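Alpha/beta hydrolase fold protein (PDB 6CXT) carries a pyrrole-2-carbonyl thioester on the phosphopantetheine arm of its carrier domain during thiotemplated pyrrole biosynthesis, and may as a whole have hydrolase activity. Local coordinates at residues G31-D34 with S35-V39; H56-P60 with E61-N65. One frame throughout, in Å; residues are numbered along the deposited sequence. Where two conformers were deposited one is given.

How the contacts relate
Contact 1 and contact 2 lie in series along the chain, their centres about 12 Å apart. Contact 1 starts helix 35-49 and carries the prosthetic arm; contact 2 is a turn in the loop between helix 35-49 and helix 66-75. Their buried sides meet: F63 of contact 2 packs its CD2 against L33 CD1 at 3.4 Å and also touches M38, so the two share a patch of core. Toward the surface lie the capping and Asx bonds, in which a side-chain oxygen of D34 or N59 takes backbone N-H groups, and the exposed H56, E61 and E64. Contact 1 adds a covalent phosphodiester, whereas contact 2 adds bonds from histidine rings to a backbone carbonyl (H62) and to a carboxylate (H56).

Contact 1. Residues G31-D34 with S35-V39; sequences GILD and SLSMV. With FK4 (S-[2-({N-[(2R)-2-hydroxy-4-{[(R)-hydroxy(oxo)-lambda~5~-phosphanyl]oxy}-3,3-dimethylbutanoyl]-beta-alanyl}amino)ethyl] 1H-pyrrole-2-carbothioate), chain C.
The phosphopantetheine attachment site of this carrier domain coincides with a capping box, in which D34 and S37 bond reciprocally at the start of helix 35-49. D34 OD1 takes S37 N at 2.9 Å in a nearly straight bond (173°), met almost along the C-O axis of the carboxylate, and L36 N adds a weak second bond to the same oxygen. In return D34 N donates to S37 OG at 2.8 Å. That hydroxyl also donates to I32 O at 2.8 Å, in the carbonyl plane and on a lone pair, because a chi1 of 57° turns it back over the preceding loop. S37 was modelled in two conformers, and its hydroxyl bonds hold for the one described. M38 N donates to D34 O at 2.9 Å, a bond four residues along the chain. S35, next in sequence after D34, directs its CB away from the preceding loop and is joined covalently through OG to FK4 P02 at 1.6 Å. The arm runs into the chain of Butyryl-CoA dehydrogenase, whose R243, S132, S363 and N123 hydrogen-bond to it. On the inner side, CE of the bent M38 chain meets L33 CD1 at 3.6 Å; L33 and S37 both pack on L13, tying the start of helix 35-49 to helix 7-13.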
ATOM      1  N   GLY A  31     -29.659  23.878   0.532  1.00 35.35           N
ATOM      2  CA  GLY A  31     -28.755  22.722   0.418  1.00 36.45           C
ATOM      3  C   GLY A  31     -28.238  22.265   1.766  1.00 35.86           C
ATOM      4  O   GLY A  31     -27.329  21.430   1.852  1.00 33.38           O
ATOM      5  N   ILE A  32     -28.827  22.786   2.843  1.00 32.16           N
ATOM      6  CA  ILE A  32     -28.408  22.434   4.190  1.00 30.43           C
ATOM      7  C   ILE A  32     -28.770  20.978   4.492  1.00 34.29           C
ATOM      8  O   ILE A  32     -27.966  20.233   5.100  1.00 33.07           O
ATOM      9  CB  ILE A  32     -29.036  23.420   5.219  1.00 32.59           C
ATOM     10  CG1 ILE A  32     -28.452  24.843   4.992  1.00 33.08           C
ATOM     11  CG2 ILE A  32     -28.867  22.909   6.636  1.00 30.93           C
ATOM     12  CD1 ILE A  32     -29.174  25.953   5.779  1.00 34.76           C
ATOM     13  N   LEU A  33     -29.960  20.554   4.070  1.00 29.50           N
ATOM     14  CA  LEU A  33     -30.376  19.180   4.244  1.00 31.06           C
ATOM     15  C   LEU A  33     -30.172  18.462   2.922  1.00 32.83           C
ATOM     16  O   LEU A  33     -30.712  18.869   1.889  1.00 30.11           O
ATOM     17  CB  LEU A  33     -31.842  19.026   4.628  1.00 34.45           C
ATOM     18  CG  LEU A  33     -32.283  19.423   6.012  1.00 41.67           C
ATOM     19  CD1 LEU A  33     -33.671  18.832   6.238  1.00 41.62           C
ATOM     20  CD2 LEU A  33     -31.302  18.923   7.060  1.00 44.54           C
ATOM     21  N   ASP A  34     -29.336  17.447   2.934  1.00 31.96           N
ATOM     22  CA  ASP A  34     -29.039  16.649   1.754  1.00 28.27           C
ATOM     23  C   ASP A  34     -28.964  15.171   2.141  1.00 28.07           C
ATOM     24  O   ASP A  34     -29.244  14.839   3.245  1.00 23.50           O
ATOM     25  CB  ASP A  34     -27.793  17.150   1.026  1.00 29.40           C
ATOM     26  CG  ASP A  34     -26.501  17.027   1.859  1.00 32.97           C
ATOM     27  OD1 ASP A  34     -26.395  16.187   2.739  1.00 32.57           O
ATOM     28  OD2 ASP A  34     -25.593  17.794   1.613  1.00 35.02           O
ATOM     29  N   SER A  35     -28.570  14.303   1.224  1.00 22.56           N
ATOM     30  CA  SER A  35     -28.586  12.887   1.532  1.00 21.51           C
ATOM     31  C   SER A  35     -27.745  12.529   2.795  1.00 19.44           C
ATOM     32  O   SER A  35     -28.134  11.660   3.563  1.00 21.36           O
ATOM     33  CB  SER A  35     -27.951  12.151   0.338  1.00 23.35           C
ATOM     34  OG  SER A  35     -27.677  10.828   0.747  1.00 25.41           O
ATOM     35  N   LEU A  36     -26.598  13.185   2.952  1.00 21.31           N
ATOM     36  CA  LEU A  36     -25.695  12.905   4.105  1.00 22.28           C
ATOM     37  C   LEU A  36     -26.231  13.603   5.398  1.00 22.60           C
ATOM     38  O   LEU A  36     -26.385  12.924   6.420  1.00 21.93           O
ATOM     39  CB  LEU A  36     -24.279  13.360   3.787  1.00 21.53           C
ATOM     40  CG  LEU A  36     -23.664  12.539   2.600  1.00 24.34           C
ATOM     41  CD1 LEU A  36     -22.231  12.946   2.423  1.00 25.97           C
ATOM     42  CD2 LEU A  36     -23.714  11.019   2.758  1.00 23.39           C
ATOM     43  N   SER A  37     -26.499  14.916   5.323  1.00 21.69           N
ATOM     44  CA  SER A  37     -26.944  15.630   6.549  0.77 22.84           C
ATOM     45  C   SER A  37     -28.272  15.093   7.038  1.00 24.12           C
ATOM     46  O   SER A  37     -28.508  15.105   8.254  1.00 25.48           O
ATOM     47  CB  SER A  37     -26.949  17.126   6.380  0.77 23.54           C
ATOM     48  OG  SER A  37     -27.782  17.479   5.277  0.77 24.09           O
ATOM     49  N   MET A  38     -29.094  14.549   6.139  1.00 24.74           N
ATOM     50  CA  MET A  38     -30.386  13.976   6.536  1.00 26.22           C
ATOM     51  C   MET A  38     -30.182  12.803   7.471  1.00 27.07           C
ATOM     52  O   MET A  38     -30.861  12.674   8.478  1.00 23.27           O
ATOM     53  CB  MET A  38     -31.227  13.610   5.297  1.00 26.91           C
ATOM     54  CG  MET A  38     -32.566  12.940   5.566  1.00 34.27           C
ATOM     55  SD  MET A  38     -33.727  14.139   6.333  1.00 37.71           S
ATOM     56  CE  MET A  38     -33.933  15.399   5.061  1.00 35.06           C
ATOM     57  N   VAL A  39     -29.184  11.962   7.174  1.00 24.97           N
ATOM     58  CA  VAL A  39     -28.905  10.804   8.016  1.00 23.13           C
ATOM     59  C   VAL A  39     -28.559  11.261   9.434  1.00 21.02           C
ATOM     60  O   VAL A  39     -29.027  10.673  10.404  1.00 24.25           O
ATOM     61  CB  VAL A  39     -27.783   9.888   7.398  1.00 24.91           C
ATOM     62  CG1 VAL A  39     -27.528   8.665   8.310  1.00 26.67           C
ATOM     63  CG2 VAL A  39     -28.262   9.391   6.036  1.00 23.71           C
TER
HETATM   64  O01 FK4 C 100     -27.523   8.343   0.249  1.00 24.35           O
HETATM   65  P02 FK4 C 100     -27.774   9.733  -0.424  1.00 27.76           P
HETATM   66  O03 FK4 C 100     -26.719  10.204  -1.485  1.00 25.44           O
HETATM   67  C04 FK4 C 100     -25.369   9.903  -1.278  1.00 24.44           C
HETATM   68  C05 FK4 C 100     -24.399  10.846  -1.926  1.00 26.00           C
HETATM   69  C06 FK4 C 100     -22.968  10.323  -1.629  1.00 25.44           C
HETATM   70  C07 FK4 C 100     -24.627  12.254  -1.313  1.00 25.66           C
HETATM   71  C08 FK4 C 100     -24.650  10.972  -3.451  1.00 24.19           C
HETATM   72  O09 FK4 C 100     -23.990  12.075  -4.024  1.00 25.71           O
HETATM   73  C10 FK4 C 100     -24.336   9.679  -4.231  1.00 24.13           C
HETATM   74  N11 FK4 C 100     -23.302   9.850  -5.241  1.00 22.76           N
HETATM   75  C12 FK4 C 100     -22.917   8.713  -5.999  1.00 23.12           C
HETATM   76  C13 FK4 C 100     -23.734   8.586  -7.304  1.00 22.02           C
HETATM   77  C14 FK4 C 100     -23.829   7.202  -7.788  1.00 21.27           C
HETATM   78  N15 FK4 C 100     -24.017   7.179  -9.174  1.00 21.89           N
HETATM   79  C16 FK4 C 100     -24.226   5.896  -9.847  1.00 19.96           C
HETATM   80  C17 FK4 C 100     -25.072   6.055 -11.125  1.00 20.14           C
HETATM   81  S18 FK4 C 100     -25.747   4.519 -11.689  1.00 25.99           S
HETATM   82  C19 FK4 C 100     -24.280   3.550 -12.041  1.00 27.39           C
HETATM   83  C20 FK4 C 100     -24.797   2.342 -12.717  1.00 28.49           C
HETATM   84  C21 FK4 C 100     -24.090   1.390 -13.416  1.00 34.29           C
HETATM   85  C22 FK4 C 100     -25.047   0.437 -13.825  1.00 29.40           C
HETATM   86  C23 FK4 C 100     -26.322   0.848 -13.366  1.00 33.58           C
HETATM   87  N24 FK4 C 100     -26.190   2.002 -12.680  1.00 26.49           N
HETATM   88  O25 FK4 C 100     -23.181   4.135 -12.165  1.00 23.75           O
HETATM   89  O26 FK4 C 100     -23.794   6.202  -7.074  1.00 21.54           O
HETATM   90  O27 FK4 C 100     -24.854   8.533  -4.008  1.00 24.87           O
HETATM   91  O28 FK4 C 100     -29.104   9.673  -1.100  1.00 28.79           O

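Contact 2. Residues H56-P60 with E61-N65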
ATOM      1  N   HIS A  56     -42.860   7.973   4.532  1.00 53.77           N
ATOM      2  CA  HIS A  56     -43.899   8.794   3.923  1.00 56.35           C
ATOM      3  C   HIS A  56     -43.725  10.278   4.308  1.00 57.85           C
ATOM      4  O   HIS A  56     -44.073  11.176   3.527  1.00 58.33           O
ATOM      5  CB  HIS A  56     -45.287   8.264   4.328  1.00 69.43           C
ATOM      6  CG  HIS A  56     -46.431   8.945   3.633  1.00 77.12           C
ATOM      7  ND1 HIS A  56     -47.054  10.069   4.142  1.00 80.90           N
ATOM      8  CD2 HIS A  56     -47.068   8.660   2.471  1.00 79.22           C
ATOM      9  CE1 HIS A  56     -48.017  10.450   3.322  1.00 78.24           C
ATOM     10  NE2 HIS A  56     -48.044   9.613   2.298  1.00 81.41           N
ATOM     11  N   GLU A  57     -43.150  10.519   5.494  1.00 52.55           N
ATOM     12  CA  GLU A  57     -43.093  11.851   6.092  1.00 45.54           C
ATOM     13  C   GLU A  57     -41.863  12.646   5.701  1.00 44.21           C
ATOM     14  O   GLU A  57     -41.773  13.868   5.946  1.00 37.52           O
ATOM     15  CB  GLU A  57     -43.293  11.778   7.622  1.00 50.39           C
ATOM     16  CG  GLU A  57     -44.596  11.077   8.053  1.00 51.79           C
ATOM     17  CD  GLU A  57     -45.854  11.598   7.352  1.00 59.11           C
ATOM     18  OE1 GLU A  57     -46.062  12.832   7.225  1.00 60.36           O
ATOM     19  OE2 GLU A  57     -46.656  10.756   6.910  1.00 64.52           O
ATOM     20  N   ILE A  58     -40.924  11.999   5.021  1.00 43.73           N
ATOM     21  CA  ILE A  58     -39.793  12.770   4.506  1.00 41.14           C
ATOM     22  C   ILE A  58     -40.209  13.490   3.212  1.00 41.40           C
ATOM     23  O   ILE A  58     -40.199  12.896   2.145  1.00 43.56           O
ATOM     24  CB  ILE A  58     -38.528  11.885   4.365  1.00 43.30           C
ATOM     25  CG1 ILE A  58     -38.295  11.140   5.689  1.00 42.85           C
ATOM     26  CG2 ILE A  58     -37.328  12.728   3.919  1.00 41.61           C
ATOM     27  CD1 ILE A  58     -37.178  10.119   5.689  1.00 44.39           C
ATOM     28  N   ASN A  59     -40.575  14.768   3.300  1.00 35.73           N
ATOM     29  CA  ASN A  59     -41.040  15.480   2.108  1.00 36.51           C
ATOM     30  C   ASN A  59     -40.779  16.988   2.238  1.00 34.53           C
ATOM     31  O   ASN A  59     -40.393  17.451   3.335  1.00 33.39           O
ATOM     32  CB  ASN A  59     -42.526  15.175   1.869  1.00 38.75           C
ATOM     33  CG  ASN A  59     -43.411  15.675   3.005  1.00 42.74           C
ATOM     34  OD1 ASN A  59     -43.345  16.859   3.405  1.00 39.52           O
ATOM     35  ND2 ASN A  59     -44.207  14.775   3.557  1.00 40.84           N
ATOM     36  N   PRO A  60     -41.006  17.757   1.149  1.00 31.11           N
ATOM     37  CA  PRO A  60     -40.648  19.147   1.208  1.00 33.77           C
ATOM     38  C   PRO A  60     -41.511  19.993   2.168  1.00 37.85           C
ATOM     39  O   PRO A  60     -41.065  21.078   2.583  1.00 36.82           O
ATOM     40  CB  PRO A  60     -40.771  19.622  -0.235  1.00 34.47           C
ATOM     41  CG  PRO A  60     -40.887  18.386  -1.078  1.00 33.72           C
ATOM     42  CD  PRO A  60     -41.481  17.359  -0.196  1.00 32.92           C
ATOM     43  N   GLU A  61     -42.676  19.467   2.558  1.00 40.24           N
ATOM     44  CA  GLU A  61     -43.598  20.205   3.454  1.00 46.08           C
ATOM     45  C   GLU A  61     -42.975  20.195   4.853  1.00 45.29           C
ATOM     46  O   GLU A  61     -42.713  21.262   5.428  1.00 41.97           O
ATOM     47  CB  GLU A  61     -45.038  19.641   3.447  1.00 45.62           C
ATOM     48  CG  GLU A  61     -45.730  19.656   2.069  1.00 61.19           C
ATOM     49  CD  GLU A  61     -45.633  18.319   1.281  1.00 69.51           C
ATOM     50  OE1 GLU A  61     -46.455  17.407   1.569  1.00 71.93           O
ATOM     51  OE2 GLU A  61     -44.768  18.172   0.362  1.00 60.08           O
ATOM     52  N   HIS A  62     -42.686  18.998   5.368  1.00 37.89           N
ATOM     53  CA  HIS A  62     -42.066  18.889   6.692  1.00 40.41           C
ATOM     54  C   HIS A  62     -40.632  19.430   6.838  1.00 36.12           C
ATOM     55  O   HIS A  62     -40.283  19.927   7.915  1.00 36.61           O
ATOM     56  CB  HIS A  62     -42.162  17.462   7.207  1.00 38.64           C
ATOM     57  CG  HIS A  62     -43.557  16.931   7.194  1.00 45.64           C
ATOM     58  ND1 HIS A  62     -43.897  15.735   6.597  1.00 46.45           N
ATOM     59  CD2 HIS A  62     -44.712  17.453   7.677  1.00 45.90           C
ATOM     60  CE1 HIS A  62     -45.198  15.532   6.733  1.00 47.97           C
ATOM     61  NE2 HIS A  62     -45.715  16.558   7.384  1.00 47.19           N
ATOM     62  N   PHE A  63     -39.824  19.381   5.778  1.00 31.16           N
ATOM     63  CA  PHE A  63     -38.385  19.683   5.911  1.00 29.71           C
ATOM     64  C   PHE A  63     -38.057  21.017   5.340  1.00 35.42           C
ATOM     65  O   PHE A  63     -36.881  21.403   5.177  1.00 31.69           O
ATOM     66  CB  PHE A  63     -37.513  18.553   5.355  1.00 28.03           C
ATOM     67  CG  PHE A  63     -37.534  17.330   6.220  1.00 27.20           C
ATOM     68  CD1 PHE A  63     -38.610  16.419   6.176  1.00 27.27           C
ATOM     69  CD2 PHE A  63     -36.498  17.111   7.150  1.00 27.56           C
ATOM     70  CE1 PHE A  63     -38.640  15.290   7.023  1.00 28.28           C
ATOM     71  CE2 PHE A  63     -36.535  16.005   7.992  1.00 26.71           C
ATOM     72  CZ  PHE A  63     -37.583  15.081   7.920  1.00 27.64           C
ATOM     73  N   GLU A  64     -39.109  21.800   5.139  1.00 30.83           N
ATOM     74  CA  GLU A  64     -38.886  23.123   4.620  1.00 28.08           C
ATOM     75  C   GLU A  64     -37.954  23.937   5.503  1.00 27.16           C
ATOM     76  O   GLU A  64     -37.020  24.614   5.012  1.00 29.62           O
ATOM     77  CB  GLU A  64     -40.249  23.841   4.435  1.00 32.40           C
ATOM     78  CG  GLU A  64     -40.059  25.196   3.807  1.00 32.72           C
ATOM     79  CD  GLU A  64     -41.339  25.982   3.633  1.00 39.75           C
ATOM     80  OE1 GLU A  64     -42.439  25.546   4.080  1.00 34.84           O
ATOM     81  OE2 GLU A  64     -41.195  27.057   3.038  1.00 39.59           O
ATOM     82  N   ASN A  65     -38.184  23.897   6.806  1.00 30.93           N
ATOM     83  CA  ASN A  65     -37.389  24.705   7.718  1.00 29.31           C
ATOM     84  C   ASN A  65     -37.518  24.078   9.086  1.00 24.69           C
ATOM     85  O   ASN A  65     -38.220  23.052   9.242  1.00 27.31           O
ATOM     86  CB  ASN A  65     -37.847  26.188   7.721  1.00 32.39           C
ATOM     87  CG  ASN A  65     -39.354  26.334   8.015  1.00 34.53           C
ATOM     88  OD1 ASN A  65     -39.878  25.707   8.951  1.00 31.94           O
ATOM     89  ND2 ASN A  65     -40.057  27.130   7.178  1.00 32.85           N
TER
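F63 N returns to N59 O at 3.2 Å, four residues back, which closes the backbone into a single turn in the loop between helix 35-49 and helix 66-75. Inside that turn the N59 side chain bonds to the next residues: OD1 accepts H62 N at 3.0 Å (165°), tilted from the amide plane, and E61 N more weakly in an Asx turn. A chi1 of 63° sets CG between the backbone N and the carbonyl carbon, bringing OD1 over both N-H groups. The E61 carboxylate lies stacked on this amide, their planes 8° apart and E61 CD 3.4 Å from N59 OD1. H62 reaches further back, its ND1 donating to E57 O at 2.9 Å, in the plane of both ring and carbonyl and on a lone pair. With an alanine in place of H62, E57 O would probably lose its side-chain donor and a gap open beside L72 of helix 66-75. The F63 ring turns its edge to the same carbonyl, with CE1 3.6 Å from E57 O, while I58 CG2 packs on CE1 at 4.2 Å. F63 also packs on L41 of helix 35-49 and on L69 and L72 of helix 66-75. On the outer side H56 ND1, in a poorly ordered ring, donates to E57 OE2 at 2.9 Å, from above the carboxylate plane. Two carbonyl oxygens are thus satisfied within the turn, E57 O by the H62 ring and N59 OD1 by backbone N-H groups.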